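Local coordinates for protein scyllo-inositol 2-dehydrogenase (NADP(+)) IolW (Bacillus subtilis subsp. subtilis, PDB 3GDO) that catalyses the reversible NADPH-dependent reduction of scyllo-inosose to scyllo-inositol and cannot use NADH in place of NADPH, at residues L15-V27 and Q256-D268. Numbering follows the deposited sequence. Where two conformers were deposited one is given.
Sequences LSGSVFHGPLLDV and QEDALRAGRKPED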
# COMPACT_ATOMS: atom_id res chain seq x y z
N LEU B 15 19.97 10.04 -23.98
CA LEU B 15 18.91 9.05 -23.90
C LEU B 15 17.50 9.58 -24.32
O LEU B 15 16.83 8.96 -25.13
CB LEU B 15 18.87 8.48 -22.47
CG LEU B 15 17.82 7.40 -22.16
CD1 LEU B 15 18.10 6.09 -22.92
CD2 LEU B 15 17.74 7.15 -20.64
N SER B 16 17.06 10.70 -23.73
CA SER B 16 15.73 11.26 -24.08
C SER B 16 15.67 11.62 -25.53
O SER B 16 14.74 11.24 -26.20
CB SER B 16 15.38 12.51 -23.30
OG SER B 16 15.61 12.28 -21.94
N GLY B 17 16.67 12.36 -26.02
CA GLY B 17 16.62 12.86 -27.40
C GLY B 17 16.62 11.76 -28.44
O GLY B 17 15.74 11.71 -29.32
N SER B 18 17.58 10.84 -28.31
CA SER B 18 17.85 9.79 -29.30
C SER B 18 16.97 8.56 -29.17
O SER B 18 16.81 7.79 -30.13
CB SER B 18 19.30 9.32 -29.19
OG SER B 18 19.51 8.68 -27.93
N VAL B 19 16.43 8.33 -27.98
CA VAL B 19 15.65 7.10 -27.76
C VAL B 19 14.17 7.41 -27.52
O VAL B 19 13.30 6.77 -28.08
CB VAL B 19 16.22 6.22 -26.59
CG1 VAL B 19 15.37 4.97 -26.39
CG2 VAL B 19 17.69 5.81 -26.89
N PHE B 20 13.88 8.38 -26.67
CA PHE B 20 12.45 8.62 -26.26
C PHE B 20 11.67 9.60 -27.16
O PHE B 20 10.44 9.52 -27.22
CB PHE B 20 12.33 8.99 -24.77
CG PHE B 20 12.96 7.96 -23.81
CD1 PHE B 20 12.85 6.58 -24.05
CD2 PHE B 20 13.65 8.38 -22.68
CE1 PHE B 20 13.45 5.62 -23.17
CE2 PHE B 20 14.25 7.45 -21.79
CZ PHE B 20 14.15 6.07 -22.03
N HIS B 21 12.36 10.50 -27.87
CA HIS B 21 11.66 11.52 -28.67
C HIS B 21 11.88 11.37 -30.15
O HIS B 21 10.91 11.29 -30.93
CB HIS B 21 12.05 12.94 -28.18
CG HIS B 21 11.52 13.25 -26.82
ND1 HIS B 21 10.29 13.86 -26.61
CD2 HIS B 21 12.04 13.03 -25.58
CE1 HIS B 21 10.10 14.02 -25.31
NE2 HIS B 21 11.14 13.51 -24.66
N GLY B 22 13.15 11.34 -30.54
CA GLY B 22 13.58 11.19 -31.91
C GLY B 22 12.85 10.14 -32.71
O GLY B 22 12.29 10.47 -33.75
N PRO B 23 12.84 8.88 -32.23
CA PRO B 23 12.20 7.81 -32.98
C PRO B 23 10.70 8.03 -33.16
O PRO B 23 10.12 7.57 -34.15
CB PRO B 23 12.45 6.58 -32.10
CG PRO B 23 13.68 6.86 -31.40
CD PRO B 23 13.68 8.34 -31.15
N LEU B 24 10.05 8.68 -32.20
CA LEU B 24 8.60 8.91 -32.31
C LEU B 24 8.32 10.02 -33.34
O LEU B 24 7.44 9.89 -34.20
CB LEU B 24 8.02 9.28 -30.95
CG LEU B 24 8.17 8.23 -29.84
CD1 LEU B 24 7.51 8.69 -28.56
CD2 LEU B 24 7.60 6.88 -30.29
N LEU B 25 9.09 11.11 -33.24
CA LEU B 25 8.95 12.25 -34.15
C LEU B 25 9.23 11.78 -35.57
O LEU B 25 8.48 12.11 -36.48
CB LEU B 25 9.86 13.41 -33.73
CG LEU B 25 9.50 14.15 -32.43
CD1 LEU B 25 10.63 15.07 -31.96
CD2 LEU B 25 8.25 14.97 -32.63
N ASP B 26 10.23 10.93 -35.71
CA ASP B 26 10.60 10.29 -36.98
C ASP B 26 9.47 9.56 -37.73
O ASP B 26 9.50 9.53 -38.96
CB ASP B 26 11.78 9.35 -36.75
CG ASP B 26 12.31 8.73 -38.03
OD1 ASP B 26 12.89 9.48 -38.84
OD2 ASP B 26 12.17 7.50 -38.23
N VAL B 27 8.51 8.94 -37.04
CA VAL B 27 7.46 8.22 -37.80
C VAL B 27 6.21 9.07 -38.11
O VAL B 27 5.29 8.59 -38.74
CB VAL B 27 7.05 6.85 -37.18
CG1 VAL B 27 8.26 5.94 -37.04
CG2 VAL B 27 6.34 7.04 -35.83
N GLN B 256 6.58 0.22 -24.01
CA GLN B 256 7.13 1.15 -25.05
C GLN B 256 8.57 1.64 -24.86
O GLN B 256 9.36 1.63 -25.81
CB GLN B 256 6.22 2.32 -25.28
CG GLN B 256 4.82 1.96 -25.73
CD GLN B 256 3.97 3.17 -25.76
OE1 GLN B 256 3.98 3.93 -26.76
NE2 GLN B 256 3.28 3.44 -24.65
N GLU B 257 8.92 2.10 -23.66
CA GLU B 257 10.30 2.50 -23.45
C GLU B 257 11.31 1.40 -23.77
O GLU B 257 12.36 1.69 -24.32
CB GLU B 257 10.52 3.08 -22.07
CG GLU B 257 9.98 4.49 -21.96
CD GLU B 257 10.65 5.27 -20.85
OE1 GLU B 257 10.48 6.50 -20.81
OE2 GLU B 257 11.35 4.65 -20.02
N ASP B 258 11.01 0.14 -23.43
CA ASP B 258 11.92 -0.96 -23.75
C ASP B 258 11.99 -1.21 -25.24
O ASP B 258 13.07 -1.48 -25.76
CB ASP B 258 11.55 -2.28 -23.04
CG ASP B 258 11.93 -2.28 -21.57
OD1 ASP B 258 12.62 -1.34 -21.11
OD2 ASP B 258 11.53 -3.22 -20.87
N ALA B 259 10.85 -1.17 -25.91
CA ALA B 259 10.87 -1.28 -27.38
C ALA B 259 11.77 -0.18 -28.00
O ALA B 259 12.58 -0.47 -28.89
CB ALA B 259 9.46 -1.21 -27.96
N LEU B 260 11.64 1.05 -27.50
CA LEU B 260 12.46 2.18 -27.97
C LEU B 260 13.94 1.99 -27.67
O LEU B 260 14.78 2.32 -28.49
CB LEU B 260 11.97 3.52 -27.38
CG LEU B 260 10.60 4.04 -27.83
CD1 LEU B 260 10.13 5.18 -26.93
CD2 LEU B 260 10.61 4.46 -29.32
N ARG B 261 14.27 1.47 -26.48
CA ARG B 261 15.68 1.16 -26.16
C ARG B 261 16.25 0.08 -27.09
O ARG B 261 17.42 0.11 -27.43
CB ARG B 261 15.86 0.75 -24.71
CG ARG B 261 15.63 1.86 -23.66
CD ARG B 261 15.42 1.18 -22.30
NE ARG B 261 15.32 2.12 -21.19
CZ ARG B 261 16.33 2.84 -20.71
NH1 ARG B 261 17.53 2.74 -21.26
NH2 ARG B 261 16.14 3.65 -19.68
N ALA B 262 15.42 -0.86 -27.52
CA ALA B 262 15.86 -1.91 -28.44
C ALA B 262 15.92 -1.47 -29.91
O ALA B 262 16.00 -2.33 -30.80
CB ALA B 262 14.95 -3.12 -28.28
N GLY B 263 15.84 -0.17 -30.18
CA GLY B 263 15.81 0.36 -31.56
C GLY B 263 14.57 0.09 -32.40
O GLY B 263 14.62 0.23 -33.63
N ARG B 264 13.45 -0.30 -31.79
CA ARG B 264 12.21 -0.49 -32.55
C ARG B 264 11.42 0.83 -32.65
O ARG B 264 11.60 1.74 -31.83
CB ARG B 264 11.35 -1.62 -31.94
CG ARG B 264 12.00 -3.01 -31.97
CD ARG B 264 11.02 -4.14 -31.61
NE ARG B 264 10.73 -4.24 -30.18
CZ ARG B 264 11.46 -4.96 -29.32
NH1 ARG B 264 12.50 -5.63 -29.77
NH2 ARG B 264 11.14 -5.00 -28.03
N LYS B 265 10.58 0.92 -33.66
CA LYS B 265 9.80 2.13 -33.95
C LYS B 265 8.37 1.71 -34.03
O LYS B 265 8.12 0.56 -34.31
CB LYS B 265 10.19 2.70 -35.32
CG LYS B 265 11.33 3.71 -35.31
CD LYS B 265 11.56 4.29 -36.70
CE LYS B 265 13.04 4.55 -36.94
NZ LYS B 265 13.63 5.44 -35.87
N PRO B 266 7.43 2.65 -33.80
CA PRO B 266 6.01 2.34 -34.05
C PRO B 266 5.71 2.22 -35.55
O PRO B 266 5.91 3.18 -36.29
CB PRO B 266 5.28 3.55 -33.46
CG PRO B 266 6.30 4.28 -32.63
CD PRO B 266 7.62 3.98 -33.21
N GLU B 267 5.26 1.06 -36.01
CA GLU B 267 5.09 0.85 -37.45
C GLU B 267 3.85 0.07 -37.80
O GLU B 267 3.44 0.05 -38.96
CB GLU B 267 6.30 0.15 -38.05
CG GLU B 267 7.36 1.11 -38.56
CD GLU B 267 8.77 0.59 -38.37
OE1 GLU B 267 8.93 -0.58 -37.93
OE2 GLU B 267 9.73 1.35 -38.66
N ASP B 268 3.26 -0.58 -36.80
CA ASP B 268 1.99 -1.28 -36.98
C ASP B 268 1.16 -1.24 -35.69
O ASP B 268 1.58 -0.64 -34.69
CB ASP B 268 2.23 -2.73 -37.41
CG ASP B 268 2.98 -3.53 -36.38
OD1 ASP B 268 3.95 -4.21 -36.76
OD2 ASP B 268 2.64 -3.45 -35.18
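L260 is a knob in a hole of V19, F20, P23 and L24, joining the first helix of the Rossmann domain, 15-26, to helix 256-261 of the C-terminal domain. With the axes of the segments at 99° and 9.0 Å apart at their closest, the helices meet over a small patch, where L260 sits: its CD2 lies 4.0 Å from P23 CB and equally near L24 CD2. V19 packs beside it, CG1 against L260 CB. The compact ring of P266 continues this apolar core, its CG meeting L24 CD2 at 3.7 Å, and both residues also touch L303.

F20 bounds the core with a flat ring. With CG anti to the carbonyl carbon (chi1 -56°), the ring lies stacked on the E257 carboxylate, the planes 7° apart and OE1 over the ring centre; OE1 also forms a salt bridge with R125. At the ring edge, F20 CZ lies over one face of the R261 guanidinium. With an alanine in place of F20, L260 would probably lose one wall of its hole, the E257 carboxylate its stacked ring and R261 the edge over its guanidinium.

The looser margins, exposed at L15 and R261 and partly so at D26 and K265, let long charged chains pack their methylenes yet end near water. Extended R261 brings NH1 3.8 Å from L15 CD1; K265 bends past V27 CG1 to a long salt bridge, its NZ 3.5 Å from D26 OD2.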